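Local coordinates for protein alkaline serine protease AL20 (Nesterenkonia abyssinica, PDB 3CP7) that probably hydrolyses peptide bonds as a secreted, thermostable alkaline serine protease of the trypsin-like family, at residues A[184-189]-A[201-206]; A[87-92]-A[154-159]; A[116-121]-A[206-211]; A[41-46]-A[91-96]; A[27-32]-A[110-115]. All coordinates share one frame; numbering follows the deposited sequence.

From the N terminus, interaction 5 opens first at 27-32 and closes a long loop at 110-115, tying the end of strand 19-27 to the passage between the two sheets. Interaction 4 (41-46 with 91-96) nests inside it, within the first barrel. Interaction 2 begins where interaction 4 ends, sharing D91 and Y92; it closes at 154-159 in the second sheet and crosses interaction 5. Interaction 3 (116-121 with 206-211) crosses interaction 2 and brings the C-terminal helix onto the connecting loop. Interaction 1 (184-189 with 201-206) is nested inside it and shares G206. S188 then joins interaction 1 to D91 of interactions 2 and 4.

Interaction 1: A[184-189]-A[201-206]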
# COMPACT_ATOMS: atom_id res chain seq x y z
N ASN A 184 -4.93 -11.62 15.61
CA ASN A 184 -3.49 -11.72 15.49
C ASN A 184 -3.00 -12.51 14.27
O ASN A 184 -1.81 -12.78 14.13
CB ASN A 184 -2.92 -12.27 16.80
CG ASN A 184 -1.41 -12.23 16.85
OD1 ASN A 184 -0.77 -11.17 16.73
ND2 ASN A 184 -0.82 -13.40 17.07
N SER A 185 -3.93 -12.86 13.38
CA SER A 185 -3.59 -13.34 12.04
C SER A 185 -4.88 -13.42 11.24
O SER A 185 -5.94 -12.91 11.67
CB SER A 185 -2.84 -14.69 12.06
OG SER A 185 -2.36 -15.01 10.76
N THR A 186 -4.78 -14.05 10.08
CA THR A 186 -5.88 -14.16 9.16
C THR A 186 -5.75 -15.53 8.47
O THR A 186 -4.62 -16.03 8.29
CB THR A 186 -5.68 -12.92 8.25
OG1 THR A 186 -6.60 -11.83 8.51
CG2 THR A 186 -5.02 -13.12 6.86
N ASN A 187 -6.87 -16.16 8.12
CA ASN A 187 -6.81 -17.37 7.29
C ASN A 187 -6.21 -17.03 5.94
O ASN A 187 -6.73 -16.16 5.25
CB ASN A 187 -8.20 -17.96 7.04
CG ASN A 187 -8.91 -18.37 8.32
OD1 ASN A 187 -8.29 -18.90 9.25
ND2 ASN A 187 -10.22 -18.13 8.36
N SER A 188 -5.14 -17.72 5.55
CA SER A 188 -4.47 -17.40 4.29
C SER A 188 -4.42 -18.54 3.26
O SER A 188 -4.82 -18.34 2.11
CB SER A 188 -3.08 -16.82 4.56
OG SER A 188 -2.29 -16.78 3.38
N TYR A 189 -3.93 -19.71 3.66
CA TYR A 189 -3.74 -20.78 2.69
C TYR A 189 -3.56 -22.12 3.36
O TYR A 189 -3.33 -22.19 4.57
CB TYR A 189 -2.52 -20.47 1.80
CG TYR A 189 -1.19 -20.61 2.50
CD1 TYR A 189 -0.60 -19.53 3.15
CD2 TYR A 189 -0.51 -21.83 2.49
CE1 TYR A 189 0.62 -19.66 3.81
CE2 TYR A 189 0.70 -21.98 3.14
CZ TYR A 189 1.28 -20.89 3.78
OH TYR A 189 2.49 -21.00 4.44
N PRO A 201 -0.50 -15.64 8.25
CA PRO A 201 0.77 -14.93 8.33
C PRO A 201 1.09 -14.41 9.73
O PRO A 201 0.17 -14.11 10.51
CB PRO A 201 0.58 -13.75 7.36
CG PRO A 201 -0.91 -13.49 7.42
CD PRO A 201 -1.51 -14.87 7.49
N TYR A 202 2.37 -14.26 10.02
CA TYR A 202 2.77 -13.66 11.28
C TYR A 202 2.42 -12.17 11.29
O TYR A 202 2.77 -11.43 10.36
CB TYR A 202 4.27 -13.88 11.56
CG TYR A 202 4.69 -13.34 12.90
CD1 TYR A 202 5.37 -12.14 13.00
CD2 TYR A 202 4.36 -14.03 14.08
CE1 TYR A 202 5.74 -11.63 14.24
CE2 TYR A 202 4.72 -13.52 15.32
CZ TYR A 202 5.42 -12.32 15.39
OH TYR A 202 5.76 -11.81 16.62
N PHE A 203 1.72 -11.73 12.33
CA PHE A 203 1.42 -10.31 12.46
C PHE A 203 2.59 -9.61 13.16
O PHE A 203 2.65 -9.56 14.40
CB PHE A 203 0.10 -10.09 13.21
CG PHE A 203 -1.13 -9.98 12.32
CD1 PHE A 203 -1.17 -10.53 11.02
CD2 PHE A 203 -2.27 -9.36 12.80
CE1 PHE A 203 -2.33 -10.41 10.22
CE2 PHE A 203 -3.43 -9.26 12.01
CZ PHE A 203 -3.46 -9.78 10.73
N GLY A 204 3.52 -9.11 12.36
CA GLY A 204 4.70 -8.43 12.89
C GLY A 204 4.66 -6.95 12.61
O GLY A 204 3.58 -6.36 12.51
N SER A 205 5.83 -6.34 12.44
CA SER A 205 5.91 -4.90 12.23
C SER A 205 5.39 -4.47 10.86
O SER A 205 4.91 -3.34 10.71
CB SER A 205 7.34 -4.40 12.43
OG SER A 205 8.24 -5.11 11.60
N GLY A 206 5.47 -5.35 9.87
CA GLY A 206 4.89 -5.06 8.56
C GLY A 206 3.38 -4.91 8.68
O GLY A 206 2.80 -3.90 8.23
O HOH W 1 0.74 -13.85 14.09
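A classic beta bulge in strand 183-191, where N184 and S185 both face W173, is the floor on which the F203 ring lies. The ring rests by one face on the backbone: S185 CA stands over its centre, 3.7 Å from the centroid and 13° off the normal, a CH-pi contact, while N184 C sits over the rim of the same face. Beside it, a water spans the two main chains, donating to N184 O at 2.8 Å and accepting from F203 N at 2.9 Å.

One direct bond crosses. S185 OG donates to P201 O at 2.7 Å, meeting the carbonyl with a C=O...donor angle of 132°; with chi1 at -171° the hydroxyl swings away from its own backbone N and across to the proline. The P201 ring is packed from the strand side as well, its CD lying 3.4 Å from T186 O and 3.9 Å from S188 CB. The hydroxyl of S188 itself turns to D91.

If F203 were an alanine, the N184-S185 backbone would probably lose the aromatic face laid against it, and a gap would open beside the bulge. Beyond F203 the chain enters helix 205-214, with G204 in the N-cap position. The contact thus fastens the run from strand 197-200 into this helix against strand 183-191, its buried backbone polar atoms served by a hydroxyl and a water. A strand of the second barrel leading into a C-terminal helix is typical of the chymotrypsin-like fold.

Interaction 2: A[87-92]-A[154-159]; sequences DFEHDY and GSSTQG
E89 reaches across to the turn at S155 and S156, where its carboxylate accepts a backbone N-H. S156 N donates to E89 OE2 at 2.9 Å, with an N-H...acceptor angle of 155°, and approaches from above the carboxylate plane. The side chain gets there because CG lies anti to the carbonyl carbon (chi1 -71°) and the chain runs extended beyond it, carrying the carboxylate past S155 CB, which is 3.4 Å from E89 OE2. A water adds a further polar link, donating to E89 O at 2.8 Å and hydrogen-bonding S156 OG at the same distance.

Van der Waals contact is slight: the T157 methyl CG2 rests against the F88 carbonyl, 3.6 Å from F88 O, and near E89 CA.

Turns within each segment set up these partners. D87 OD1 accepts from E89 N at 2.9 Å in an Asx turn; S155 OG accepts from T157 N at 3.1 Å in an ST turn. S155 OG is also held by D151, and T157 OG1 by the hydroxyl of Y189.

With an alanine in place of E89, the S156 amide would probably be left without its carboxylate mate and the turn held less firmly.

The loop that leads to D91, the aspartate of a probable catalytic triad, is therefore joined to the turn that leads into strand 158-161 of the second sheet by a partly exposed, hydrated contact, in which a probably ionised carboxylate strengthens a backbone N-H bond.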
# COMPACT_ATOMS: atom_id res chain seq x y z
N ASP A 87 3.92 -12.86 -1.89
CA ASP A 87 4.67 -13.40 -0.75
C ASP A 87 3.70 -13.80 0.36
O ASP A 87 3.12 -12.93 1.01
CB ASP A 87 5.62 -12.32 -0.25
CG ASP A 87 6.53 -12.77 0.88
OD1 ASP A 87 6.36 -13.88 1.43
OD2 ASP A 87 7.44 -11.99 1.23
N PHE A 88 3.55 -15.10 0.59
CA PHE A 88 2.61 -15.57 1.61
C PHE A 88 2.99 -15.17 3.04
O PHE A 88 2.12 -15.15 3.92
CB PHE A 88 2.37 -17.08 1.51
CG PHE A 88 1.43 -17.46 0.41
CD1 PHE A 88 1.90 -17.99 -0.78
CD2 PHE A 88 0.06 -17.25 0.55
CE1 PHE A 88 1.01 -18.33 -1.82
CE2 PHE A 88 -0.84 -17.58 -0.47
CZ PHE A 88 -0.34 -18.13 -1.65
N GLU A 89 4.26 -14.81 3.28
CA GLU A 89 4.59 -14.29 4.61
C GLU A 89 3.82 -13.01 4.93
O GLU A 89 3.70 -12.63 6.09
CB GLU A 89 6.09 -14.04 4.78
CG GLU A 89 6.92 -15.32 4.86
CD GLU A 89 8.35 -15.09 5.32
OE1 GLU A 89 8.87 -13.97 5.14
OE2 GLU A 89 8.93 -16.05 5.86
N HIS A 90 3.30 -12.35 3.89
CA HIS A 90 2.59 -11.09 4.06
C HIS A 90 1.23 -11.10 3.40
O HIS A 90 0.77 -10.08 2.89
CB HIS A 90 3.45 -9.91 3.59
CG HIS A 90 4.75 -9.83 4.32
ND1 HIS A 90 4.87 -9.27 5.57
CD2 HIS A 90 5.98 -10.32 4.01
CE1 HIS A 90 6.13 -9.38 5.98
NE2 HIS A 90 6.81 -10.03 5.06
N ASP A 91 0.55 -12.25 3.44
CA ASP A 91 -0.78 -12.34 2.85
C ASP A 91 -1.82 -11.81 3.83
O ASP A 91 -2.69 -12.55 4.30
CB ASP A 91 -1.14 -13.78 2.43
CG ASP A 91 -2.44 -13.86 1.67
OD1 ASP A 91 -3.03 -14.96 1.57
OD2 ASP A 91 -2.90 -12.81 1.15
N TYR A 92 -1.71 -10.53 4.16
CA TYR A 92 -2.69 -9.82 4.98
C TYR A 92 -2.96 -8.47 4.31
O TYR A 92 -2.17 -7.99 3.48
CB TYR A 92 -2.20 -9.62 6.43
CG TYR A 92 -0.80 -9.06 6.51
CD1 TYR A 92 0.29 -9.89 6.82
CD2 TYR A 92 -0.54 -7.71 6.25
CE1 TYR A 92 1.58 -9.38 6.86
CE2 TYR A 92 0.74 -7.20 6.29
CZ TYR A 92 1.81 -8.04 6.59
OH TYR A 92 3.10 -7.55 6.62
N GLY A 154 9.14 -23.61 6.37
CA GLY A 154 10.17 -22.77 6.98
C GLY A 154 9.96 -21.27 6.89
O GLY A 154 10.82 -20.51 7.32
N SER A 155 8.83 -20.84 6.33
CA SER A 155 8.52 -19.42 6.33
C SER A 155 8.01 -19.01 7.71
O SER A 155 7.85 -19.85 8.59
CB SER A 155 7.47 -19.08 5.25
OG SER A 155 6.14 -19.22 5.73
N SER A 156 7.75 -17.71 7.87
CA SER A 156 7.28 -17.18 9.15
C SER A 156 5.78 -17.42 9.39
O SER A 156 5.25 -17.07 10.46
CB SER A 156 7.60 -15.69 9.27
OG SER A 156 6.92 -14.97 8.26
N THR A 157 5.07 -18.01 8.43
CA THR A 157 3.65 -18.31 8.67
C THR A 157 3.50 -19.39 9.75
O THR A 157 4.47 -20.08 10.11
CB THR A 157 2.89 -18.74 7.40
OG1 THR A 157 3.42 -20.00 6.96
CG2 THR A 157 3.06 -17.70 6.31
N GLN A 158 2.28 -19.52 10.27
CA GLN A 158 1.97 -20.56 11.25
C GLN A 158 0.73 -21.31 10.82
O GLN A 158 -0.12 -20.76 10.12
CB GLN A 158 1.72 -19.96 12.63
CG GLN A 158 2.87 -19.12 13.16
CD GLN A 158 2.63 -18.71 14.60
OE1 GLN A 158 3.18 -19.32 15.52
NE2 GLN A 158 1.79 -17.71 14.81
N GLY A 159 0.64 -22.57 11.25
CA GLY A 159 -0.50 -23.40 10.92
C GLY A 159 -1.27 -23.84 12.14
O GLY A 159 -0.69 -24.03 13.21
O HOH W 2 4.15 -14.75 7.93

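Interaction 3: A[116-121]-A[206-211]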
# COMPACT_ATOMS: atom_id res chain seq x y z
N ALA A 116 -3.54 -7.17 17.51
CA ALA A 116 -2.25 -7.29 18.20
C ALA A 116 -1.15 -7.69 17.22
O ALA A 116 -1.38 -8.45 16.27
CB ALA A 116 -2.33 -8.30 19.34
N PHE A 117 0.05 -7.20 17.48
CA PHE A 117 1.22 -7.46 16.64
C PHE A 117 2.41 -7.82 17.50
O PHE A 117 2.45 -7.51 18.71
CB PHE A 117 1.56 -6.22 15.81
CG PHE A 117 0.38 -5.65 15.08
CD1 PHE A 117 -0.00 -6.17 13.85
CD2 PHE A 117 -0.38 -4.62 15.65
CE1 PHE A 117 -1.11 -5.66 13.17
CE2 PHE A 117 -1.48 -4.10 14.97
CZ PHE A 117 -1.84 -4.61 13.73
N ASN A 118 3.39 -8.47 16.88
CA ASN A 118 4.63 -8.82 17.57
C ASN A 118 4.39 -9.59 18.85
O ASN A 118 5.02 -9.34 19.90
CB ASN A 118 5.52 -7.59 17.77
CG ASN A 118 6.06 -7.07 16.45
OD1 ASN A 118 6.63 -7.82 15.67
ND2 ASN A 118 5.85 -5.79 16.19
N GLN A 119 3.48 -10.55 18.75
CA GLN A 119 3.15 -11.46 19.83
C GLN A 119 3.95 -12.76 19.68
O GLN A 119 4.49 -13.03 18.61
CB GLN A 119 1.65 -11.74 19.82
CG GLN A 119 0.81 -10.49 19.99
CD GLN A 119 1.09 -9.79 21.31
OE1 GLN A 119 0.94 -10.38 22.38
NE2 GLN A 119 1.49 -8.53 21.24
N PRO A 120 4.03 -13.58 20.75
CA PRO A 120 4.76 -14.83 20.61
C PRO A 120 4.20 -15.73 19.51
O PRO A 120 3.01 -15.68 19.20
CB PRO A 120 4.58 -15.49 21.98
CG PRO A 120 4.37 -14.36 22.91
CD PRO A 120 3.53 -13.39 22.12
N ARG A 121 5.08 -16.55 18.94
CA ARG A 121 4.68 -17.65 18.09
C ARG A 121 4.13 -18.80 18.94
O ARG A 121 4.42 -18.89 20.13
CB ARG A 121 5.87 -18.13 17.25
CG ARG A 121 6.42 -17.06 16.32
CD ARG A 121 7.61 -17.56 15.49
NE ARG A 121 7.23 -18.55 14.48
CZ ARG A 121 6.65 -18.27 13.32
NH1 ARG A 121 6.37 -17.02 13.00
NH2 ARG A 121 6.32 -19.24 12.47
N GLY A 206 5.47 -5.35 9.87
CA GLY A 206 4.89 -5.06 8.56
C GLY A 206 3.38 -4.91 8.68
O GLY A 206 2.80 -3.90 8.23
N ALA A 207 2.75 -5.91 9.29
CA ALA A 207 1.31 -5.87 9.50
C ALA A 207 0.93 -4.67 10.37
O ALA A 207 -0.06 -4.01 10.09
CB ALA A 207 0.83 -7.17 10.10
N GLN A 208 1.71 -4.38 11.40
CA GLN A 208 1.36 -3.27 12.28
C GLN A 208 1.39 -1.93 11.55
O GLN A 208 0.47 -1.12 11.69
CB GLN A 208 2.30 -3.19 13.48
CG GLN A 208 1.87 -2.08 14.43
CD GLN A 208 2.48 -2.20 15.80
OE1 GLN A 208 3.48 -2.87 15.99
NE2 GLN A 208 1.89 -1.50 16.76
N GLN A 209 2.44 -1.70 10.77
CA GLN A 209 2.55 -0.46 10.02
C GLN A 209 1.52 -0.34 8.90
O GLN A 209 1.03 0.75 8.62
CB GLN A 209 3.97 -0.28 9.51
CG GLN A 209 4.96 -0.05 10.64
CD GLN A 209 6.37 0.09 10.17
OE1 GLN A 209 6.94 1.18 10.20
NE2 GLN A 209 6.95 -1.01 9.72
N ASN A 210 1.17 -1.46 8.26
CA ASN A 210 0.10 -1.47 7.26
C ASN A 210 -1.23 -1.13 7.93
O ASN A 210 -2.01 -0.32 7.41
CB ASN A 210 0.06 -2.85 6.59
CG ASN A 210 -0.57 -2.86 5.19
OD1 ASN A 210 -0.35 -1.94 4.36
ND2 ASN A 210 -1.17 -4.02 4.84
N TYR A 211 -1.49 -1.73 9.09
CA TYR A 211 -2.67 -1.41 9.88
C TYR A 211 -2.71 0.06 10.32
O TYR A 211 -3.76 0.72 10.20
CB TYR A 211 -2.75 -2.32 11.12
CG TYR A 211 -3.68 -1.77 12.18
CD1 TYR A 211 -3.17 -1.10 13.29
CD2 TYR A 211 -5.07 -1.89 12.05
CE1 TYR A 211 -4.02 -0.57 14.26
CE2 TYR A 211 -5.92 -1.36 13.01
CZ TYR A 211 -5.38 -0.72 14.11
OH TYR A 211 -6.22 -0.19 15.07
O HOH W 3 4.42 -4.13 18.15
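F117 CA passes 6.0 Å from Q208 CA, where the irregular loop 116-121 runs beside the first turns of helix 205-214. The F117 ring lies flat on the helix: Q208 CA is over its centre, 3.5 Å from the centroid, a CH-pi contact. Q208 CB follows over the same face, 3.5 Å from F117 CG, and because Q208 CG is anti to its own N (chi1 -177°) the rest of the chain passes obliquely over the CD2 side of the ring, its amide plane only 16° from the ring plane.

Around the ring, F117 CE1 lies 3.9 Å from the A207 methyl and F117 CZ 3.6 Å from Y211 CB. The two aromatic rings meet obliquely, with planes at 38°; the Y211 hydroxyl goes on to A29 O.

N118 and Q208 are joined by a water, which accepts from N118 ND2 at 2.9 Å and donates to Q208 OE1 at 2.7 Å. One residue further on, Q209 turns to T216 of the second subunit.

So the loop holds the helix by one phenylalanine face against aliphatic carbons, with the polar link left to a water at the rim: an adhesion mainly of shape and dispersion.

Interaction 4: A[41-46]-A[91-96]; sequences HCLHDG and DYAFAV. With FMT (formic acid), chain C.
H41 and D91 meet with the geometry of the Ser-His-Asp triad of trypsin-like proteases, S169 being the probable third member. The imidazole and carboxylate planes stand 38° apart, yet the bond between them is nearly straight: H41 ND1 donates to D91 OD1 at 2.7 Å with an angle of 166°, and that oxygen lies exactly in the ring plane. The other oxygen takes the main chain, H41 N reaching D91 OD2 at 2.8 Å. Both oxygens use their syn lone pairs, so one residue is gripped twice and the carboxylate cannot turn without breaking a bond. H41 CG sits between its own N and carbonyl carbon (chi1 81°), which folds the ring back over its backbone to make this double grip possible.

Deeper in the first barrel, L43 points its branches at strand 93-97. L43 CD1 lies 3.7 Å from A93 CB, and CD2 packs near F94 O and the methyl of A95. C42, between the two anchoring residues, is tied to C23 by a disulfide.

At the far edge of the imidazole a formic acid molecule, probably from the crystallisation liquor, is also bonded to S169 OG and G167 N; H41 NE2 donates to its O1 at 2.8 Å.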
# COMPACT_ATOMS: atom_id res chain seq x y z
N HIS A 41 -4.77 -11.78 -0.67
CA HIS A 41 -5.30 -12.40 -1.87
C HIS A 41 -6.81 -12.22 -2.01
O HIS A 41 -7.36 -12.52 -3.06
CB HIS A 41 -4.86 -13.87 -1.97
CG HIS A 41 -5.66 -14.83 -1.15
ND1 HIS A 41 -5.23 -15.35 0.05
CD2 HIS A 41 -6.86 -15.41 -1.40
CE1 HIS A 41 -6.13 -16.19 0.51
NE2 HIS A 41 -7.13 -16.26 -0.35
N CYS A 42 -7.47 -11.73 -0.96
CA CYS A 42 -8.91 -11.42 -1.04
C CYS A 42 -9.17 -10.04 -1.61
O CYS A 42 -10.33 -9.68 -1.86
CB CYS A 42 -9.55 -11.50 0.35
SG CYS A 42 -9.58 -13.17 1.06
N LEU A 43 -8.12 -9.25 -1.83
CA LEU A 43 -8.34 -7.94 -2.45
C LEU A 43 -7.32 -7.54 -3.51
O LEU A 43 -7.45 -6.48 -4.13
CB LEU A 43 -8.52 -6.83 -1.39
CG LEU A 43 -7.49 -6.68 -0.26
CD1 LEU A 43 -6.14 -6.21 -0.83
CD2 LEU A 43 -8.03 -5.70 0.78
N HIS A 44 -6.34 -8.41 -3.77
CA HIS A 44 -5.34 -8.14 -4.80
C HIS A 44 -4.81 -9.45 -5.37
O HIS A 44 -4.57 -10.40 -4.62
CB HIS A 44 -4.20 -7.28 -4.26
CG HIS A 44 -3.29 -6.75 -5.32
ND1 HIS A 44 -2.33 -7.53 -5.93
CD2 HIS A 44 -3.22 -5.54 -5.92
CE1 HIS A 44 -1.69 -6.81 -6.84
NE2 HIS A 44 -2.22 -5.60 -6.86
N ASP A 45 -4.61 -9.49 -6.69
CA ASP A 45 -4.19 -10.70 -7.40
C ASP A 45 -2.82 -11.25 -6.96
O ASP A 45 -2.56 -12.45 -7.07
CB ASP A 45 -4.09 -10.46 -8.92
CG ASP A 45 -5.43 -10.12 -9.58
OD1 ASP A 45 -6.51 -10.53 -9.09
OD2 ASP A 45 -5.38 -9.47 -10.64
N GLY A 46 -1.95 -10.36 -6.50
CA GLY A 46 -0.55 -10.72 -6.29
C GLY A 46 0.28 -10.40 -7.52
O GLY A 46 -0.13 -9.58 -8.36
N ASP A 91 0.55 -12.25 3.44
CA ASP A 91 -0.78 -12.34 2.85
C ASP A 91 -1.82 -11.81 3.83
O ASP A 91 -2.69 -12.55 4.30
CB ASP A 91 -1.14 -13.78 2.43
CG ASP A 91 -2.44 -13.86 1.67
OD1 ASP A 91 -3.03 -14.96 1.57
OD2 ASP A 91 -2.90 -12.81 1.15
N TYR A 92 -1.71 -10.53 4.16
CA TYR A 92 -2.69 -9.82 4.98
C TYR A 92 -2.96 -8.47 4.31
O TYR A 92 -2.17 -7.99 3.48
CB TYR A 92 -2.20 -9.62 6.43
CG TYR A 92 -0.80 -9.06 6.51
CD1 TYR A 92 0.29 -9.89 6.82
CD2 TYR A 92 -0.54 -7.71 6.25
CE1 TYR A 92 1.58 -9.38 6.86
CE2 TYR A 92 0.74 -7.20 6.29
CZ TYR A 92 1.81 -8.04 6.59
OH TYR A 92 3.10 -7.55 6.62
N ALA A 93 -4.09 -7.87 4.68
CA ALA A 93 -4.51 -6.63 4.06
C ALA A 93 -5.65 -6.04 4.86
O ALA A 93 -6.19 -6.68 5.75
CB ALA A 93 -4.96 -6.88 2.62
N PHE A 94 -5.99 -4.81 4.52
CA PHE A 94 -7.10 -4.12 5.16
C PHE A 94 -7.94 -3.47 4.10
O PHE A 94 -7.40 -2.97 3.11
CB PHE A 94 -6.55 -3.08 6.16
CG PHE A 94 -5.69 -3.69 7.22
CD1 PHE A 94 -6.28 -4.20 8.38
CD2 PHE A 94 -4.32 -3.83 7.04
CE1 PHE A 94 -5.50 -4.80 9.36
CE2 PHE A 94 -3.55 -4.44 8.00
CZ PHE A 94 -4.13 -4.95 9.15
N ALA A 95 -9.25 -3.47 4.29
CA ALA A 95 -10.13 -2.72 3.40
C ALA A 95 -10.82 -1.64 4.21
O ALA A 95 -11.34 -1.89 5.30
CB ALA A 95 -11.16 -3.65 2.75
N VAL A 96 -10.78 -0.43 3.67
CA VAL A 96 -11.44 0.71 4.28
C VAL A 96 -12.78 0.91 3.57
O VAL A 96 -12.82 1.11 2.35
CB VAL A 96 -10.58 1.98 4.19
CG1 VAL A 96 -11.26 3.15 4.89
CG2 VAL A 96 -9.20 1.72 4.79
C FMT C . -10.55 -18.08 -0.65
O1 FMT C . -9.50 -17.57 -1.07
O2 FMT C . -10.61 -18.69 0.42

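Interaction 5: A[27-32]-A[110-115]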
# COMPACT_ATOMS: atom_id res chain seq x y z
N ILE A 27 -14.05 -6.69 11.32
CA ILE A 27 -13.89 -5.30 11.74
C ILE A 27 -12.90 -5.21 12.89
O ILE A 27 -13.10 -5.82 13.94
CB ILE A 27 -15.23 -4.64 12.19
CG1 ILE A 27 -16.30 -4.77 11.11
CG2 ILE A 27 -14.99 -3.17 12.55
CD1 ILE A 27 -17.70 -4.34 11.57
N VAL A 28 -11.82 -4.46 12.67
CA VAL A 28 -10.82 -4.21 13.71
C VAL A 28 -10.90 -2.75 14.14
O VAL A 28 -11.21 -1.87 13.33
CB VAL A 28 -9.38 -4.58 13.25
CG1 VAL A 28 -9.26 -6.11 13.15
CG2 VAL A 28 -8.99 -3.88 11.93
N ALA A 29 -10.67 -2.50 15.43
CA ALA A 29 -10.77 -1.14 15.97
C ALA A 29 -9.87 -0.21 15.17
O ALA A 29 -8.71 -0.54 14.93
CB ALA A 29 -10.37 -1.13 17.42
N SER A 30 -10.40 0.93 14.73
CA SER A 30 -9.64 1.85 13.89
C SER A 30 -10.07 3.28 14.10
O SER A 30 -11.25 3.56 14.33
CB SER A 30 -9.86 1.50 12.42
OG SER A 30 -11.21 1.68 12.04
N ALA A 31 -9.12 4.21 13.99
CA ALA A 31 -9.47 5.64 14.06
C ALA A 31 -10.56 6.00 13.05
O ALA A 31 -11.49 6.77 13.37
CB ALA A 31 -8.24 6.51 13.87
N ASN A 32 -10.47 5.47 11.83
CA ASN A 32 -11.46 5.83 10.81
C ASN A 32 -12.79 5.10 10.94
O ASN A 32 -13.72 5.38 10.18
CB ASN A 32 -10.91 5.71 9.38
CG ASN A 32 -10.51 4.29 9.00
OD1 ASN A 32 -10.97 3.31 9.60
ND2 ASN A 32 -9.66 4.18 7.98
N GLY A 110 -21.27 -1.28 16.30
CA GLY A 110 -21.19 -0.88 17.71
C GLY A 110 -20.01 -1.50 18.45
O GLY A 110 -19.85 -1.30 19.65
N THR A 111 -19.17 -2.23 17.71
CA THR A 111 -18.03 -2.92 18.29
C THR A 111 -17.03 -3.28 17.20
O THR A 111 -17.31 -3.12 16.00
CB THR A 111 -18.47 -4.17 19.10
OG1 THR A 111 -17.37 -4.65 19.89
CG2 THR A 111 -18.98 -5.28 18.19
N ALA A 112 -15.85 -3.72 17.64
CA ALA A 112 -14.76 -4.12 16.75
C ALA A 112 -13.79 -4.93 17.57
O ALA A 112 -13.74 -4.82 18.80
CB ALA A 112 -14.05 -2.89 16.21
N SER A 113 -13.00 -5.76 16.89
CA SER A 113 -11.95 -6.51 17.56
C SER A 113 -10.72 -5.66 17.81
O SER A 113 -10.33 -4.86 16.95
CB SER A 113 -11.51 -7.67 16.68
OG SER A 113 -12.58 -8.56 16.49
N PRO A 114 -10.05 -5.87 18.96
CA PRO A 114 -8.71 -5.32 19.09
C PRO A 114 -7.79 -6.10 18.14
O PRO A 114 -8.15 -7.20 17.69
CB PRO A 114 -8.32 -5.60 20.55
CG PRO A 114 -9.43 -6.37 21.17
CD PRO A 114 -10.45 -6.70 20.12
N ILE A 115 -6.64 -5.53 17.83
CA ILE A 115 -5.68 -6.20 16.94
C ILE A 115 -4.31 -6.09 17.60
O ILE A 115 -3.98 -5.06 18.20
CB ILE A 115 -5.75 -5.59 15.52
CG1 ILE A 115 -4.84 -6.34 14.54
CG2 ILE A 115 -5.46 -4.08 15.54
CD1 ILE A 115 -5.10 -5.98 13.08
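Two main-chain bonds fasten I27 and A29 to S113. S113 N donates to I27 O at 3.0 Å with an angle of 169°, and A29 N returns to S113 O at 2.8 Å with an angle of 165°. One residue thus bonds to both neighbours of V28, the pattern of a single parallel beta bridge, with V28 CA and S113 CA only 4.6 Å apart. S113 O also receives a CA-H...O contact from V28 CA at 3.3 Å, so this carbonyl meets both the A29 N-H and, more weakly, the V28 CA-H. The S113 hydroxyl turns to N26, just ahead of the bridge.

Outside the bridge the apolar side chains fit closely. The A112 methyl points at the other segment: A112 CB sits 3.5 Å from A29 N, with I27 CG2 3.8 Å away and the A29 methyl further along. Past the bridge, V28 CG1 meets I115 CD1 at 4.2 Å. I115 sends its long branch there because CG1 lies anti to the backbone N (chi1 -175°) and the chain continues extended; the same branch goes on to F94 and F203, so it lies between the first barrel and the passage into the C-terminal helix.

The contact lays the chain connecting the two barrels of this trypsin-like fold along the end of strand 19-27. Since both hydrogen bonds are made by backbone atoms, the attachment depends little on side-chain chemistry, which mainly supplies apolar groups; those of A112 and A29 are single methyls that fit between the two segments where they run this near.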